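Local coordinates for chromosome-partitioning protein Spo0J (Thermus thermophilus HB27, PDB 1VZ0), which binds the plasmid centromere-like site parS, stimulates the ATPase activity of its partner Soj and is probably involved in chromosome partitioning, at residues V65-D70 with A94-L99; S53-G58 with L85-Q90. All blocks are in the same frame, centred on the assembly; numbering follows the deposited sequence.

Interaction 1. Residues V65-D70 with A94-L99; sequences VRPQGD and AVVKDL
Arg66 sends CG between its backbone N and carbonyl carbon (chi1 71°) and then runs extended from CG to NE, a course that carries the guanidinium past Lys97 to Leu99. There NH2 donates to Leu99 O at 2.8 Å; the oxygen sits at the guanidinium edge, within 4° of its plane, while the donor is tilted from the plane of the carbonyl. NE also forms a salt bridge with Glu73 and NH2 one with Asp101, so NH2 has two acceptors and NE a third. An alanine in place of Arg66 would leave Leu99 O without this donor and is likely to leave both acids without this positive partner. Next to Arg66 in the strand, Val65 forms a parallel bridge with Val96: Val65 N donates to Val95 O at 3.1 Å and Lys97 N to Val65 O at 3.0 Å. These are neighbouring strands of the mixed sheet of the ParB N-terminal domain, and at Ala94 the sheet continues antiparallel into the second subunit. On the face carrying both valines, Val65 CG2 lies 3.9 Å from Val96 CG2. Farther along, Pro67 CG presses tightly on Val96 CG1 at 3.3 Å, with Asp98 OD2 touching the same carbon.

Interaction 2. Residues S53-G58 with L85-Q90; sequences SIREKG and LMAGLQ
Ala87 offers its methyl to two consecutive residues of helix 38-57, Ile54 and Arg55, and their side-chain conformations set which carbons reach it. Ile54 carries CG1 between its backbone N and carbonyl carbon (chi1 66°) and extends on to CD1, which brings both carbons against the alanine. CG1 is 3.4 Å from Ala87 CB, closer than usual for two carbons, and CD1 follows at 3.6 Å. The same isoleucine also touches Ala83 and Ala84 of helix 78-86, so it packs along the end of that helix.

Arg55, the next residue, holds CG anti to its carbonyl carbon (chi1 -86°) and stays extended as far as NE. Its CG passes 3.2 Å from Ala87 O and 3.5 Å from Ala87 CB. The last turn, about CD-NE (chi4 67°), lays one guanidinium face over Ala87 CA, which is 3.8 Å above the plane and offset toward the rim. NH1 comes 3.2 Å from Met86 O, but the angle is too poor for a hydrogen bond; the firmer polar partner is Asp52, which forms a salt bridge with NH2.

The helix is closed off at Gly88 by a Schellman motif, whose positive phi suits a glycine, and Leu89 then points toward 53-58. Its two methyls divide the work: CD1 reaches Gly58 CA at 4.0 Å, where helix 38-57 has just ended, and CD2 lies at the same distance from Ile54 O. Two helix ends of the ParB N-terminal domain are thus joined by close apolar packing and by a flat cation lying over backbone, consistent with an attachment governed more by shape than by directional polar bonds.

From the N terminus, the chain first meets 53-58, at the end of helix 38-57, and then 65-70 on strand 63-68. After strand 71-76 it runs into helix 78-86, whose last residues begin 85-90, where interaction 2 closes a loop of 26 intervening residues. Strand 91-96 follows, and at 94-99 interaction 1 closes its own loop of 23. The segments alternate, so the two loops cross rather than nest. Interaction 2 ties helix end to helix end, whereas interaction 1 joins the strands that come next after those helices. The centres of the two contacts lie about 21 Å apart within the ParB N-terminal domain, and both contacts also touch the second subunit.

Interaction 1. Residues V65-D70 with A94-L99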
ATOM      1  N   VAL C  65      -8.266  -1.600  22.003  1.00 36.81           N
ATOM      2  CA  VAL C  65      -9.688  -1.901  21.924  1.00 34.44           C
ATOM      3  C   VAL C  65     -10.566  -0.909  22.675  1.00 36.07           C
ATOM      4  O   VAL C  65     -10.077  -0.061  23.428  1.00 33.45           O
ATOM      5  CB  VAL C  65      -9.969  -3.303  22.488  1.00 33.87           C
ATOM      6  CG1 VAL C  65      -9.088  -4.323  21.788  1.00 30.93           C
ATOM      7  CG2 VAL C  65      -9.700  -3.329  23.989  1.00 28.75           C
ATOM      8  N   ARG C  66     -11.868  -1.014  22.448  1.00 36.83           N
ATOM      9  CA  ARG C  66     -12.833  -0.171  23.136  1.00 41.28           C
ATOM     10  C   ARG C  66     -13.965  -1.076  23.606  1.00 45.26           C
ATOM     11  O   ARG C  66     -14.225  -2.125  23.007  1.00 43.06           O
ATOM     12  CB  ARG C  66     -13.385   0.923  22.215  1.00 36.79           C
ATOM     13  CG  ARG C  66     -14.331   0.443  21.122  1.00 30.69           C
ATOM     14  CD  ARG C  66     -15.006   1.642  20.461  1.00 29.00           C
ATOM     15  NE  ARG C  66     -15.996   1.248  19.467  1.00 30.29           N
ATOM     16  CZ  ARG C  66     -16.967   2.046  19.031  1.00 34.49           C
ATOM     17  NH1 ARG C  66     -17.828   1.608  18.124  1.00 29.57           N
ATOM     18  NH2 ARG C  66     -17.083   3.283  19.514  1.00 32.74           N
ATOM     19  N   PRO C  67     -14.639  -0.695  24.700  1.00 48.09           N
ATOM     20  CA  PRO C  67     -15.746  -1.490  25.239  1.00 51.57           C
ATOM     21  C   PRO C  67     -16.931  -1.570  24.279  1.00 55.23           C
ATOM     22  O   PRO C  67     -17.318  -0.570  23.671  1.00 54.53           O
ATOM     23  CB  PRO C  67     -16.101  -0.752  26.527  1.00 52.27           C
ATOM     24  CG  PRO C  67     -14.793  -0.147  26.946  1.00 52.03           C
ATOM     25  CD  PRO C  67     -14.263   0.379  25.634  1.00 51.84           C
ATOM     26  N   GLN C  68     -17.497  -2.765  24.144  1.00 58.71           N
ATOM     27  CA  GLN C  68     -18.647  -2.985  23.270  1.00 64.40           C
ATOM     28  C   GLN C  68     -19.538  -4.110  23.780  1.00 65.61           C
ATOM     29  O   GLN C  68     -19.124  -5.270  23.829  1.00 63.46           O
ATOM     30  CB  GLN C  68     -18.193  -3.308  21.846  1.00 68.37           C
ATOM     31  CG  GLN C  68     -18.116  -2.098  20.932  1.00 75.17           C
ATOM     32  CD  GLN C  68     -19.481  -1.500  20.642  1.00 79.47           C
ATOM     33  OE1 GLN C  68     -20.204  -1.102  21.554  1.00 83.48           O
ATOM     34  NE2 GLN C  68     -19.840  -1.436  19.363  1.00 79.79           N
ATOM     35  N   GLY C  69     -20.762  -3.752  24.157  1.00 66.04           N
ATOM     36  CA  GLY C  69     -21.710  -4.728  24.658  1.00 67.90           C
ATOM     37  C   GLY C  69     -21.172  -5.602  25.777  1.00 69.84           C
ATOM     38  O   GLY C  69     -20.831  -5.118  26.860  1.00 68.52           O
ATOM     39  N   ASP C  70     -21.097  -6.902  25.510  1.00 70.65           N
ATOM     40  CA  ASP C  70     -20.610  -7.855  26.493  1.00 71.33           C
ATOM     41  C   ASP C  70     -19.085  -7.834  26.561  1.00 70.34           C
ATOM     42  O   ASP C  70     -18.510  -8.057  27.626  1.00 70.69           O
ATOM     43  CB  ASP C  70     -21.106  -9.263  26.133  1.00 75.06           C
ATOM     44  CG  ASP C  70     -20.949 -10.254  27.276  1.00 79.13           C
ATOM     45  OD1 ASP C  70     -21.312 -11.438  27.091  1.00 79.08           O
ATOM     46  OD2 ASP C  70     -20.468  -9.852  28.359  1.00 81.88           O
ATOM     47  N   ALA C  94      -4.183  -6.341  26.024  1.00 51.80           N
ATOM     48  CA  ALA C  94      -4.874  -5.244  25.371  1.00 50.76           C
ATOM     49  C   ALA C  94      -5.000  -4.014  26.248  1.00 52.29           C
ATOM     50  O   ALA C  94      -4.687  -4.034  27.441  1.00 53.25           O
ATOM     51  CB  ALA C  94      -6.256  -5.701  24.930  1.00 48.55           C
ATOM     52  N   VAL C  95      -5.455  -2.934  25.630  1.00 52.06           N
ATOM     53  CA  VAL C  95      -5.670  -1.681  26.326  1.00 53.20           C
ATOM     54  C   VAL C  95      -7.075  -1.216  26.005  1.00 53.52           C
ATOM     55  O   VAL C  95      -7.385  -0.928  24.851  1.00 54.26           O
ATOM     56  CB  VAL C  95      -4.687  -0.608  25.871  1.00 52.11           C
ATOM     57  CG1 VAL C  95      -5.050   0.723  26.512  1.00 52.17           C
ATOM     58  CG2 VAL C  95      -3.274  -1.016  26.250  1.00 53.11           C
ATOM     59  N   VAL C  96      -7.923  -1.154  27.026  1.00 54.07           N
ATOM     60  CA  VAL C  96      -9.306  -0.731  26.846  1.00 51.65           C
ATOM     61  C   VAL C  96      -9.418   0.785  27.002  1.00 51.26           C
ATOM     62  O   VAL C  96      -8.925   1.350  27.973  1.00 51.79           O
ATOM     63  CB  VAL C  96     -10.230  -1.432  27.875  1.00 50.22           C
ATOM     64  CG1 VAL C  96     -11.684  -1.101  27.588  1.00 50.25           C
ATOM     65  CG2 VAL C  96     -10.008  -2.939  27.825  1.00 47.34           C
ATOM     66  N   LYS C  97     -10.040   1.439  26.027  1.00 50.88           N
ATOM     67  CA  LYS C  97     -10.238   2.887  26.065  1.00 50.32           C
ATOM     68  C   LYS C  97     -11.635   3.241  25.579  1.00 49.70           C
ATOM     69  O   LYS C  97     -12.074   2.740  24.545  1.00 49.33           O
ATOM     70  CB  LYS C  97      -9.211   3.603  25.190  1.00 50.03           C
ATOM     71  CG  LYS C  97      -7.846   3.746  25.820  1.00 52.66           C
ATOM     72  CD  LYS C  97      -7.005   4.739  25.042  1.00 52.78           C
ATOM     73  CE  LYS C  97      -5.703   5.038  25.761  1.00 56.14           C
ATOM     74  NZ  LYS C  97      -4.913   6.091  25.060  1.00 60.06           N
ATOM     75  N   ASP C  98     -12.334   4.092  26.328  1.00 49.12           N
ATOM     76  CA  ASP C  98     -13.680   4.512  25.951  1.00 49.74           C
ATOM     77  C   ASP C  98     -13.558   5.489  24.801  1.00 47.58           C
ATOM     78  O   ASP C  98     -13.091   6.611  24.982  1.00 46.63           O
ATOM     79  CB  ASP C  98     -14.394   5.192  27.123  1.00 55.89           C
ATOM     80  CG  ASP C  98     -14.821   4.215  28.194  1.00 63.12           C
ATOM     81  OD1 ASP C  98     -15.430   4.661  29.191  1.00 70.26           O
ATOM     82  OD2 ASP C  98     -14.553   3.005  28.040  1.00 69.90           O
ATOM     83  N   LEU C  99     -13.985   5.058  23.619  1.00 44.69           N
ATOM     84  CA  LEU C  99     -13.903   5.881  22.424  1.00 39.07           C
ATOM     85  C   LEU C  99     -15.234   5.936  21.693  1.00 40.04           C
ATOM     86  O   LEU C  99     -15.892   4.907  21.512  1.00 41.13           O
ATOM     87  CB  LEU C  99     -12.848   5.309  21.477  1.00 41.07           C
ATOM     88  CG  LEU C  99     -11.420   5.112  21.986  1.00 40.07           C
ATOM     89  CD1 LEU C  99     -10.614   4.319  20.962  1.00 39.27           C
ATOM     90  CD2 LEU C  99     -10.776   6.461  22.239  1.00 36.29           C
TER

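Interaction 2. Residues S53-G58 with L85-Q90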
ATOM      1  N   SER C  53       5.058 -17.072  14.817  1.00 49.40           N
ATOM      2  CA  SER C  53       5.937 -16.534  15.840  1.00 47.81           C
ATOM      3  C   SER C  53       5.233 -16.251  17.163  1.00 51.43           C
ATOM      4  O   SER C  53       5.815 -16.455  18.228  1.00 53.36           O
ATOM      5  CB  SER C  53       6.604 -15.256  15.337  1.00 45.92           C
ATOM      6  OG  SER C  53       7.455 -14.704  16.325  1.00 46.93           O
ATOM      7  N   ILE C  54       3.988 -15.781  17.111  1.00 51.07           N
ATOM      8  CA  ILE C  54       3.279 -15.483  18.349  1.00 52.52           C
ATOM      9  C   ILE C  54       2.707 -16.727  19.023  1.00 52.34           C
ATOM     10  O   ILE C  54       2.359 -16.685  20.199  1.00 49.45           O
ATOM     11  CB  ILE C  54       2.151 -14.446  18.138  1.00 53.09           C
ATOM     12  CG1 ILE C  54       1.051 -15.030  17.260  1.00 54.07           C
ATOM     13  CG2 ILE C  54       2.725 -13.183  17.515  1.00 50.84           C
ATOM     14  CD1 ILE C  54      -0.111 -14.096  17.068  1.00 56.45           C
ATOM     15  N   ARG C  55       2.604 -17.832  18.289  1.00 54.68           N
ATOM     16  CA  ARG C  55       2.106 -19.063  18.893  1.00 60.39           C
ATOM     17  C   ARG C  55       3.074 -19.422  20.010  1.00 62.47           C
ATOM     18  O   ARG C  55       2.695 -20.028  21.013  1.00 63.50           O
ATOM     19  CB  ARG C  55       2.092 -20.227  17.898  1.00 60.82           C
ATOM     20  CG  ARG C  55       0.859 -20.352  17.031  1.00 61.04           C
ATOM     21  CD  ARG C  55       0.772 -21.769  16.485  1.00 63.62           C
ATOM     22  NE  ARG C  55      -0.190 -21.908  15.396  1.00 65.53           N
ATOM     23  CZ  ARG C  55      -0.052 -21.344  14.200  1.00 68.41           C
ATOM     24  NH1 ARG C  55      -0.976 -21.525  13.264  1.00 68.73           N
ATOM     25  NH2 ARG C  55       1.011 -20.595  13.937  1.00 69.84           N
ATOM     26  N   GLU C  56       4.332 -19.038  19.816  1.00 65.14           N
ATOM     27  CA  GLU C  56       5.393 -19.320  20.772  1.00 68.10           C
ATOM     28  C   GLU C  56       5.443 -18.336  21.933  1.00 68.25           C
ATOM     29  O   GLU C  56       5.234 -18.715  23.085  1.00 68.81           O
ATOM     30  CB  GLU C  56       6.749 -19.319  20.060  1.00 72.00           C
ATOM     31  CG  GLU C  56       6.837 -20.260  18.867  1.00 78.38           C
ATOM     32  CD  GLU C  56       6.674 -21.722  19.249  1.00 82.76           C
ATOM     33  OE1 GLU C  56       5.589 -22.097  19.743  1.00 81.81           O
ATOM     34  OE2 GLU C  56       7.635 -22.497  19.054  1.00 85.82           O
ATOM     35  N   LYS C  57       5.723 -17.073  21.624  1.00 67.35           N
ATOM     36  CA  LYS C  57       5.827 -16.050  22.655  1.00 66.69           C
ATOM     37  C   LYS C  57       4.586 -15.203  22.896  1.00 64.12           C
ATOM     38  O   LYS C  57       4.617 -14.294  23.722  1.00 65.86           O
ATOM     39  CB  LYS C  57       7.014 -15.127  22.361  1.00 69.55           C
ATOM     40  CG  LYS C  57       7.200 -14.784  20.894  1.00 73.28           C
ATOM     41  CD  LYS C  57       8.001 -15.859  20.170  1.00 78.36           C
ATOM     42  CE  LYS C  57       9.433 -15.931  20.692  1.00 80.89           C
ATOM     43  NZ  LYS C  57      10.240 -16.985  20.007  1.00 83.42           N
ATOM     44  N   GLY C  58       3.495 -15.494  22.198  1.00 61.58           N
ATOM     45  CA  GLY C  58       2.290 -14.705  22.387  1.00 58.92           C
ATOM     46  C   GLY C  58       2.387 -13.379  21.656  1.00 57.82           C
ATOM     47  O   GLY C  58       3.363 -13.125  20.952  1.00 58.70           O
ATOM     48  N   LEU C  85      -5.413 -14.783  16.213  1.00 42.39           N
ATOM     49  CA  LEU C  85      -6.466 -15.753  15.960  1.00 45.90           C
ATOM     50  C   LEU C  85      -5.855 -16.984  15.293  1.00 45.61           C
ATOM     51  O   LEU C  85      -6.079 -18.109  15.733  1.00 45.67           O
ATOM     52  CB  LEU C  85      -7.549 -15.145  15.064  1.00 44.30           C
ATOM     53  CG  LEU C  85      -8.498 -14.161  15.754  1.00 46.19           C
ATOM     54  CD1 LEU C  85      -9.378 -13.465  14.735  1.00 45.94           C
ATOM     55  CD2 LEU C  85      -9.350 -14.911  16.749  1.00 47.78           C
ATOM     56  N   MET C  86      -5.079 -16.761  14.233  1.00 46.50           N
ATOM     57  CA  MET C  86      -4.421 -17.855  13.522  1.00 47.02           C
ATOM     58  C   MET C  86      -3.542 -18.666  14.473  1.00 47.95           C
ATOM     59  O   MET C  86      -3.490 -19.893  14.389  1.00 49.65           O
ATOM     60  CB  MET C  86      -3.553 -17.316  12.377  1.00 47.01           C
ATOM     61  CG  MET C  86      -4.249 -17.228  11.026  1.00 45.96           C
ATOM     62  SD  MET C  86      -3.072 -16.900   9.699  1.00 48.11           S
ATOM     63  CE  MET C  86      -2.118 -18.391   9.752  1.00 44.98           C
ATOM     64  N   ALA C  87      -2.853 -17.971  15.374  1.00 48.19           N
ATOM     65  CA  ALA C  87      -1.964 -18.609  16.339  1.00 48.29           C
ATOM     66  C   ALA C  87      -2.726 -19.493  17.324  1.00 50.83           C
ATOM     67  O   ALA C  87      -2.132 -20.314  18.029  1.00 49.52           O
ATOM     68  CB  ALA C  87      -1.175 -17.550  17.089  1.00 44.46           C
ATOM     69  N   GLY C  88      -4.044 -19.317  17.369  1.00 51.98           N
ATOM     70  CA  GLY C  88      -4.872 -20.104  18.261  1.00 53.06           C
ATOM     71  C   GLY C  88      -4.795 -19.690  19.719  1.00 54.44           C
ATOM     72  O   GLY C  88      -5.071 -20.500  20.603  1.00 56.71           O
ATOM     73  N   LEU C  89      -4.422 -18.442  19.979  1.00 53.18           N
ATOM     74  CA  LEU C  89      -4.331 -17.960  21.354  1.00 54.84           C
ATOM     75  C   LEU C  89      -5.726 -17.784  21.952  1.00 56.09           C
ATOM     76  O   LEU C  89      -6.684 -17.485  21.236  1.00 53.91           O
ATOM     77  CB  LEU C  89      -3.579 -16.626  21.413  1.00 52.86           C
ATOM     78  CG  LEU C  89      -2.133 -16.589  20.904  1.00 53.64           C
ATOM     79  CD1 LEU C  89      -1.536 -15.220  21.198  1.00 49.96           C
ATOM     80  CD2 LEU C  89      -1.308 -17.679  21.575  1.00 54.92           C
ATOM     81  N   GLN C  90      -5.829 -17.978  23.266  1.00 60.60           N
ATOM     82  CA  GLN C  90      -7.099 -17.845  23.981  1.00 64.59           C
ATOM     83  C   GLN C  90      -7.222 -16.468  24.605  1.00 62.76           C
ATOM     84  O   GLN C  90      -8.319 -15.947  24.796  1.00 63.21           O
ATOM     85  CB  GLN C  90      -7.218 -18.902  25.084  1.00 69.45           C
ATOM     86  CG  GLN C  90      -7.814 -20.221  24.624  1.00 74.72           C
ATOM     87  CD  GLN C  90      -6.978 -20.895  23.560  1.00 78.22           C
ATOM     88  OE1 GLN C  90      -5.852 -21.329  23.818  1.00 80.61           O
ATOM     89  NE2 GLN C  90      -7.522 -20.980  22.351  1.00 78.36           N
TER